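4-aminobutyrate transaminase (Acinetobacter baumannii, PDB 6WOP) probably catalyses the pyridoxal 5'-phosphate-dependent transfer of the amino group of 4-aminobutyrate to 2-oxoglutarate. Local coordinates at residues Arg324-Lys337 with Asp349-Leu361. Numbering follows the deposited sequence.
Sequences RANELGAELVATLK and DIRALGSMVAVEL
Helix 321-342 lies on one face of the hairpin made by strands 347-353 and 356-361, and the tight turn between those strands is pinned to it through Ser-355 and Ala-325. Ser-355 OG, turned away from its own carbonyl carbon (chi1 -84°), reaches back to the helix and gives a short hydrogen bond of 2.5 Å to Ala-325 O, in the carbonyl plane and on a lone pair, so that this oxygen serves both the hydroxyl and the helical N-H of Gly-329. The hydroxyl also shares a hydrogen bond with Tyr-395 OH. The turn, type II' with Gly-354 at positive phi, meets the helix backbone directly: Gly-329 CA points a C-H almost straight at Gly-354 O (3.4 Å, 165° at the hydrogen).

Farther along, 324-337 runs at 11° to strand 356-361, in the same direction, and apolar branches take over. Leu-332 CD2 lies 3.7 Å from Val-357 CB, while Val-333 CG2 rests on Ala-352 CB at the same distance. Leu-336 straddles both strands: its CB meets Ile-350 CD1 at 3.6 Å, CD1 lies 3.8 Å from Val-357 CG1 and CD2 4.0 Å from Val-359 CB. On the hairpin's other face, Arg-351 forms salt bridges with Glu-360 OE2 (NH1, NH2) and Asp-349 OD2 (NH1); Glu-360 OE2 also pairs with Lys-177. Such a helix on an edge hairpin belongs to the smaller, C-terminal-containing domain of class-III, fold-type I aminotransferases.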
ATOM      1  N   ARG A 324      31.106  -1.541 -34.511  1.00 25.10           N
ATOM      2  CA  ARG A 324      32.232  -1.405 -33.589  1.00 24.66           C
ATOM      3  C   ARG A 324      31.961  -2.115 -32.267  1.00 25.21           C
ATOM      4  O   ARG A 324      32.880  -2.716 -31.683  1.00 24.60           O
ATOM      5  CB  ARG A 324      32.577   0.057 -33.345  1.00 25.76           C
ATOM      6  CG  ARG A 324      33.377   0.644 -34.488  1.00 35.75           C
ATOM      7  CD  ARG A 324      34.500   1.573 -34.054  1.00 43.16           C
ATOM      8  NE  ARG A 324      35.731   0.863 -33.700  1.00 45.53           N
ATOM      9  CZ  ARG A 324      36.459   1.127 -32.605  1.00 44.01           C
ATOM     10  NH1 ARG A 324      36.052   2.103 -31.723  1.00 35.99           N
ATOM     11  NH2 ARG A 324      37.560   0.365 -32.371  1.00 41.44           N
ATOM     12  N   ALA A 325      30.711  -2.037 -31.771  1.00 20.83           N
ATOM     13  CA  ALA A 325      30.359  -2.744 -30.531  1.00 20.06           C
ATOM     14  C   ALA A 325      30.618  -4.237 -30.677  1.00 23.79           C
ATOM     15  O   ALA A 325      31.146  -4.888 -29.757  1.00 24.50           O
ATOM     16  CB  ALA A 325      28.892  -2.502 -30.175  1.00 19.21           C
ATOM     17  N   ASN A 326      30.232  -4.810 -31.819  1.00 24.64           N
ATOM     18  CA  ASN A 326      30.478  -6.244 -31.987  1.00 26.55           C
ATOM     19  C   ASN A 326      31.968  -6.552 -32.076  1.00 26.57           C
ATOM     20  O   ASN A 326      32.440  -7.540 -31.486  1.00 27.76           O
ATOM     21  CB  ASN A 326      29.737  -6.758 -33.215  1.00 28.38           C
ATOM     22  CG  ASN A 326      28.243  -6.814 -32.967  1.00 30.74           C
ATOM     23  OD1 ASN A 326      27.821  -7.077 -31.846  1.00 29.50           O
ATOM     24  ND2 ASN A 326      27.442  -6.550 -33.996  1.00 31.44           N
ATOM     25  N   GLU A 327      32.722  -5.729 -32.813  1.00 26.44           N
ATOM     26  CA  GLU A 327      34.169  -5.936 -32.973  1.00 29.92           C
ATOM     27  C   GLU A 327      34.926  -5.772 -31.665  1.00 27.00           C
ATOM     28  O   GLU A 327      35.795  -6.590 -31.340  1.00 27.45           O
ATOM     29  CB  GLU A 327      34.761  -4.960 -34.011  1.00 32.35           C
ATOM     30  CG  GLU A 327      34.286  -5.214 -35.390  1.00 39.55           C
ATOM     31  CD  GLU A 327      34.406  -4.003 -36.335  1.00 45.56           C
ATOM     32  OE1 GLU A 327      35.048  -2.946 -35.996  1.00 42.58           O
ATOM     33  OE2 GLU A 327      33.804  -4.139 -37.431  1.00 49.09           O
ATOM     34  N   LEU A 328      34.686  -4.674 -30.950  1.00 24.33           N
ATOM     35  CA  LEU A 328      35.339  -4.506 -29.658  1.00 25.41           C
ATOM     36  C   LEU A 328      34.910  -5.614 -28.680  1.00 23.25           C
ATOM     37  O   LEU A 328      35.733  -6.151 -27.933  1.00 23.76           O
ATOM     38  CB  LEU A 328      35.011  -3.121 -29.088  1.00 23.72           C
ATOM     39  CG  LEU A 328      35.563  -1.854 -29.765  1.00 22.18           C
ATOM     40  CD1 LEU A 328      34.781  -0.657 -29.280  1.00 22.19           C
ATOM     41  CD2 LEU A 328      37.005  -1.645 -29.439  1.00 23.60           C
ATOM     42  N   GLY A 329      33.612  -5.926 -28.611  1.00 22.73           N
ATOM     43  CA  GLY A 329      33.212  -6.981 -27.696  1.00 23.77           C
ATOM     44  C   GLY A 329      33.883  -8.302 -28.013  1.00 30.18           C
ATOM     45  O   GLY A 329      34.290  -9.039 -27.110  1.00 30.44           O
ATOM     46  N   ALA A 330      33.980  -8.641 -29.297  1.00 26.58           N
ATOM     47  CA  ALA A 330      34.615  -9.892 -29.651  1.00 28.84           C
ATOM     48  C   ALA A 330      36.057  -9.921 -29.145  1.00 34.88           C
ATOM     49  O   ALA A 330      36.524 -10.952 -28.630  1.00 30.45           O
ATOM     50  CB  ALA A 330      34.550 -10.111 -31.168  1.00 34.72           C
ATOM     51  N   GLU A 331      36.777  -8.790 -29.278  1.00 30.56           N
ATOM     52  CA  GLU A 331      38.178  -8.716 -28.890  1.00 30.55           C
ATOM     53  C   GLU A 331      38.332  -8.774 -27.381  1.00 32.11           C
ATOM     54  O   GLU A 331      39.246  -9.450 -26.858  1.00 29.94           O
ATOM     55  CB  GLU A 331      38.818  -7.437 -29.444  1.00 30.27           C
ATOM     56  CG  GLU A 331      40.291  -7.363 -29.101  1.00 32.87           C
ATOM     57  CD  GLU A 331      41.038  -6.208 -29.746  1.00 41.38           C
ATOM     58  OE1 GLU A 331      42.261  -6.122 -29.495  1.00 48.05           O
ATOM     59  OE2 GLU A 331      40.427  -5.423 -30.494  1.00 38.00           O
ATOM     60  N   LEU A 332      37.447  -8.064 -26.659  1.00 26.18           N
ATOM     61  CA  LEU A 332      37.442  -8.204 -25.212  1.00 27.43           C
ATOM     62  C   LEU A 332      37.104  -9.635 -24.777  1.00 29.03           C
ATOM     63  O   LEU A 332      37.693 -10.141 -23.811  1.00 29.97           O
ATOM     64  CB  LEU A 332      36.472  -7.198 -24.586  1.00 26.94           C
ATOM     65  CG  LEU A 332      36.083  -7.422 -23.107  1.00 28.29           C
ATOM     66  CD1 LEU A 332      37.274  -7.442 -22.198  1.00 27.87           C
ATOM     67  CD2 LEU A 332      35.125  -6.305 -22.629  1.00 24.88           C
ATOM     68  N   VAL A 333      36.145 -10.303 -25.434  1.00 27.10           N
ATOM     69  CA  VAL A 333      35.810 -11.659 -24.999  1.00 28.47           C
ATOM     70  C   VAL A 333      37.004 -12.600 -25.191  1.00 34.29           C
ATOM     71  O   VAL A 333      37.332 -13.402 -24.307  1.00 32.94           O
ATOM     72  CB  VAL A 333      34.534 -12.161 -25.711  1.00 29.67           C
ATOM     73  CG1 VAL A 333      34.372 -13.668 -25.600  1.00 31.10           C
ATOM     74  CG2 VAL A 333      33.285 -11.559 -25.066  1.00 29.50           C
ATOM     75  N   ALA A 334      37.714 -12.492 -26.323  1.00 31.63           N
ATOM     76  CA  ALA A 334      38.881 -13.347 -26.513  1.00 33.91           C
ATOM     77  C   ALA A 334      39.926 -13.101 -25.432  1.00 33.81           C
ATOM     78  O   ALA A 334      40.634 -14.029 -25.035  1.00 35.58           O
ATOM     79  CB  ALA A 334      39.485 -13.126 -27.900  1.00 37.77           C
ATOM     80  N   THR A 335      40.114 -11.840 -25.015  1.00 32.10           N
ATOM     81  CA  THR A 335      41.025 -11.540 -23.910  1.00 32.19           C
ATOM     82  C   THR A 335      40.556 -12.192 -22.602  1.00 32.07           C
ATOM     83  O   THR A 335      41.363 -12.739 -21.848  1.00 37.72           O
ATOM     84  CB  THR A 335      41.136 -10.025 -23.751  1.00 34.57           C
ATOM     85  OG1 THR A 335      41.994  -9.540 -24.768  1.00 35.59           O
ATOM     86  CG2 THR A 335      41.790  -9.632 -22.473  1.00 34.49           C
ATOM     87  N   LEU A 336      39.253 -12.120 -22.304  1.00 31.67           N
ATOM     88  CA  LEU A 336      38.739 -12.751 -21.092  1.00 33.08           C
ATOM     89  C   LEU A 336      38.928 -14.262 -21.140  1.00 35.34           C
ATOM     90  O   LEU A 336      39.177 -14.906 -20.105  1.00 39.97           O
ATOM     91  CB  LEU A 336      37.268 -12.400 -20.926  1.00 29.31           C
ATOM     92  CG  LEU A 336      37.106 -10.883 -20.725  1.00 27.27           C
ATOM     93  CD1 LEU A 336      35.654 -10.626 -20.567  1.00 27.44           C
ATOM     94  CD2 LEU A 336      37.775 -10.488 -19.466  1.00 30.61           C
ATOM     95  N   LYS A 337      38.761 -14.864 -22.322  1.00 35.54           N
ATOM     96  CA  LYS A 337      38.956 -16.324 -22.355  1.00 38.04           C
ATOM     97  C   LYS A 337      40.423 -16.690 -22.171  1.00 39.06           C
ATOM     98  O   LYS A 337      40.759 -17.695 -21.526  1.00 40.04           O
ATOM     99  CB  LYS A 337      38.424 -16.891 -23.668  1.00 42.21           C
ATOM    100  CG  LYS A 337      37.006 -17.408 -23.511  1.00 48.80           C
ATOM    101  CD  LYS A 337      36.077 -16.923 -24.621  1.00 52.04           C
ATOM    102  CE  LYS A 337      36.053 -17.922 -25.806  1.00 57.95           C
ATOM    103  NZ  LYS A 337      34.849 -17.676 -26.701  1.00 57.75           N
ATOM    104  N   ASP A 349      32.571 -17.123 -15.146  1.00 34.32           N
ATOM    105  CA  ASP A 349      31.637 -16.918 -16.243  1.00 32.13           C
ATOM    106  C   ASP A 349      32.149 -15.753 -17.062  1.00 31.24           C
ATOM    107  O   ASP A 349      32.794 -14.847 -16.533  1.00 30.97           O
ATOM    108  CB  ASP A 349      30.209 -16.590 -15.770  1.00 33.33           C
ATOM    109  CG  ASP A 349      29.119 -16.961 -16.823  1.00 38.05           C
ATOM    110  OD1 ASP A 349      29.516 -17.484 -17.913  1.00 39.13           O
ATOM    111  OD2 ASP A 349      27.877 -16.770 -16.539  1.00 34.03           O
ATOM    112  N   ILE A 350      31.828 -15.779 -18.350  1.00 31.95           N
ATOM    113  CA  ILE A 350      32.001 -14.651 -19.259  1.00 28.57           C
ATOM    114  C   ILE A 350      30.659 -14.456 -19.948  1.00 29.41           C
ATOM    115  O   ILE A 350      30.105 -15.414 -20.484  1.00 35.32           O
ATOM    116  CB  ILE A 350      33.111 -14.898 -20.281  1.00 28.96           C
ATOM    117  CG1 ILE A 350      34.482 -15.050 -19.558  1.00 29.36           C
ATOM    118  CG2 ILE A 350      33.122 -13.733 -21.275  1.00 25.01           C
ATOM    119  CD1 ILE A 350      35.676 -15.606 -20.385  1.00 28.26           C
ATOM    120  N   ARG A 351      30.081 -13.258 -19.854  1.00 26.13           N
ATOM    121  CA  ARG A 351      28.781 -13.005 -20.465  1.00 24.02           C
ATOM    122  C   ARG A 351      28.917 -11.870 -21.459  1.00 26.03           C
ATOM    123  O   ARG A 351      29.674 -10.932 -21.216  1.00 25.64           O
ATOM    124  CB  ARG A 351      27.731 -12.638 -19.422  1.00 22.46           C
ATOM    125  CG  ARG A 351      27.521 -13.820 -18.454  1.00 23.10           C
ATOM    126  CD  ARG A 351      26.432 -13.544 -17.432  1.00 23.85           C
ATOM    127  NE  ARG A 351      26.831 -12.647 -16.332  1.00 28.05           N
ATOM    128  CZ  ARG A 351      27.434 -13.022 -15.201  1.00 29.59           C
ATOM    129  NH1 ARG A 351      27.775 -14.305 -14.989  1.00 28.51           N
ATOM    130  NH2 ARG A 351      27.709 -12.100 -14.282  1.00 28.83           N
ATOM    131  N   ALA A 352      28.153 -11.914 -22.547  1.00 23.95           N
ATOM    132  CA  ALA A 352      28.413 -10.929 -23.606  1.00 24.13           C
ATOM    133  C   ALA A 352      27.222 -10.828 -24.546  1.00 29.27           C
ATOM    134  O   ALA A 352      26.711 -11.852 -25.033  1.00 28.39           O
ATOM    135  CB  ALA A 352      29.635 -11.322 -24.408  1.00 25.81           C
ATOM    136  N   LEU A 353      26.795  -9.605 -24.824  1.00 27.32           N
ATOM    137  CA  LEU A 353      26.020  -9.347 -26.034  1.00 27.68           C
ATOM    138  C   LEU A 353      26.578  -8.069 -26.648  1.00 25.80           C
ATOM    139  O   LEU A 353      26.507  -7.020 -26.005  1.00 24.46           O
ATOM    140  CB  LEU A 353      24.532  -9.212 -25.723  1.00 23.99           C
ATOM    141  CG  LEU A 353      23.698  -9.111 -27.002  1.00 25.93           C
ATOM    142  CD1 LEU A 353      23.782 -10.380 -27.792  1.00 32.03           C
ATOM    143  CD2 LEU A 353      22.248  -8.775 -26.630  1.00 24.57           C
ATOM    144  N   GLY A 354      27.220  -8.168 -27.826  1.00 24.90           N
ATOM    145  CA  GLY A 354      27.806  -6.956 -28.395  1.00 25.04           C
ATOM    146  C   GLY A 354      28.938  -6.485 -27.500  1.00 26.58           C
ATOM    147  O   GLY A 354      29.855  -7.245 -27.162  1.00 21.74           O
ATOM    148  N   SER A 355      28.863  -5.219 -27.090  1.00 27.53           N
ATOM    149  CA  SER A 355      29.849  -4.742 -26.125  1.00 22.06           C
ATOM    150  C   SER A 355      29.203  -4.452 -24.786  1.00 24.20           C
ATOM    151  O   SER A 355      29.777  -3.738 -23.973  1.00 25.99           O
ATOM    152  CB  SER A 355      30.598  -3.500 -26.653  1.00 25.35           C
ATOM    153  OG  SER A 355      31.706  -3.890 -27.504  1.00 26.56           O
ATOM    154  N   MET A 356      28.126  -5.192 -24.485  1.00 23.52           N
ATOM    155  CA  MET A 356      27.668  -5.369 -23.114  1.00 22.23           C
ATOM    156  C   MET A 356      28.310  -6.673 -22.640  1.00 23.43           C
ATOM    157  O   MET A 356      27.743  -7.761 -22.819  1.00 24.96           O
ATOM    158  CB  MET A 356      26.145  -5.404 -23.036  1.00 23.22           C
ATOM    159  CG  MET A 356      25.623  -4.546 -21.949  1.00 25.09           C
ATOM    160  SD  MET A 356      23.876  -4.355 -22.011  1.00 24.24           S
ATOM    161  CE  MET A 356      23.649  -3.876 -20.322  1.00 21.44           C
ATOM    162  N   VAL A 357      29.534  -6.556 -22.083  1.00 25.82           N
ATOM    163  CA  VAL A 357      30.392  -7.683 -21.715  1.00 27.28           C
ATOM    164  C   VAL A 357      30.752  -7.589 -20.241  1.00 25.82           C
ATOM    165  O   VAL A 357      31.054  -6.498 -19.737  1.00 23.86           O
ATOM    166  CB  VAL A 357      31.706  -7.726 -22.547  1.00 28.15           C
ATOM    167  CG1 VAL A 357      32.573  -8.992 -22.163  1.00 24.78           C
ATOM    168  CG2 VAL A 357      31.416  -7.703 -24.012  1.00 30.07           C
ATOM    169  N   ALA A 358      30.800  -8.747 -19.573  1.00 25.34           N
ATOM    170  CA  ALA A 358      31.177  -8.814 -18.168  1.00 24.75           C
ATOM    171  C   ALA A 358      31.947 -10.095 -17.901  1.00 27.56           C
ATOM    172  O   ALA A 358      31.707 -11.117 -18.542  1.00 28.00           O
ATOM    173  CB  ALA A 358      29.950  -8.784 -17.256  1.00 21.53           C
ATOM    174  N   VAL A 359      32.808 -10.061 -16.880  1.00 26.82           N
ATOM    175  CA  VAL A 359      33.507 -11.245 -16.384  1.00 25.77           C
ATOM    176  C   VAL A 359      33.156 -11.434 -14.905  1.00 26.03           C
ATOM    177  O   VAL A 359      33.170 -10.472 -14.128  1.00 24.74           O
ATOM    178  CB  VAL A 359      35.021 -11.159 -16.592  1.00 28.10           C
ATOM    179  CG1 VAL A 359      35.646 -10.053 -15.744  1.00 30.76           C
ATOM    180  CG2 VAL A 359      35.660 -12.532 -16.314  1.00 27.90           C
ATOM    181  N   GLU A 360      32.761 -12.642 -14.530  1.00 30.91           N
ATOM    182  CA  GLU A 360      32.428 -12.923 -13.132  1.00 28.05           C
ATOM    183  C   GLU A 360      33.580 -13.686 -12.500  1.00 28.84           C
ATOM    184  O   GLU A 360      34.151 -14.614 -13.109  1.00 30.00           O
ATOM    185  CB  GLU A 360      31.141 -13.739 -12.966  1.00 27.21           C
ATOM    186  CG  GLU A 360      30.783 -13.978 -11.475  1.00 27.58           C
ATOM    187  CD  GLU A 360      29.329 -14.343 -11.308  1.00 29.74           C
ATOM    188  OE1 GLU A 360      28.924 -14.911 -10.265  1.00 32.42           O
ATOM    189  OE2 GLU A 360      28.601 -14.095 -12.273  1.00 30.16           O
ATOM    190  N   LEU A 361      33.932 -13.292 -11.290  1.00 28.16           N
ATOM    191  CA  LEU A 361      35.043 -13.920 -10.596  1.00 31.05           C
ATOM    192  C   LEU A 361      34.500 -14.698  -9.410  1.00 33.52           C
ATOM    193  O   LEU A 361      33.344 -14.531  -9.018  1.00 36.83           O
ATOM    194  CB  LEU A 361      36.083 -12.868 -10.163  1.00 32.09           C
ATOM    195  CG  LEU A 361      36.831 -12.068 -11.266  1.00 32.20           C
ATOM    196  CD1 LEU A 361      36.052 -10.933 -11.811  1.00 33.18           C
ATOM    197  CD2 LEU A 361      38.097 -11.474 -10.715  1.00 34.27           C
TER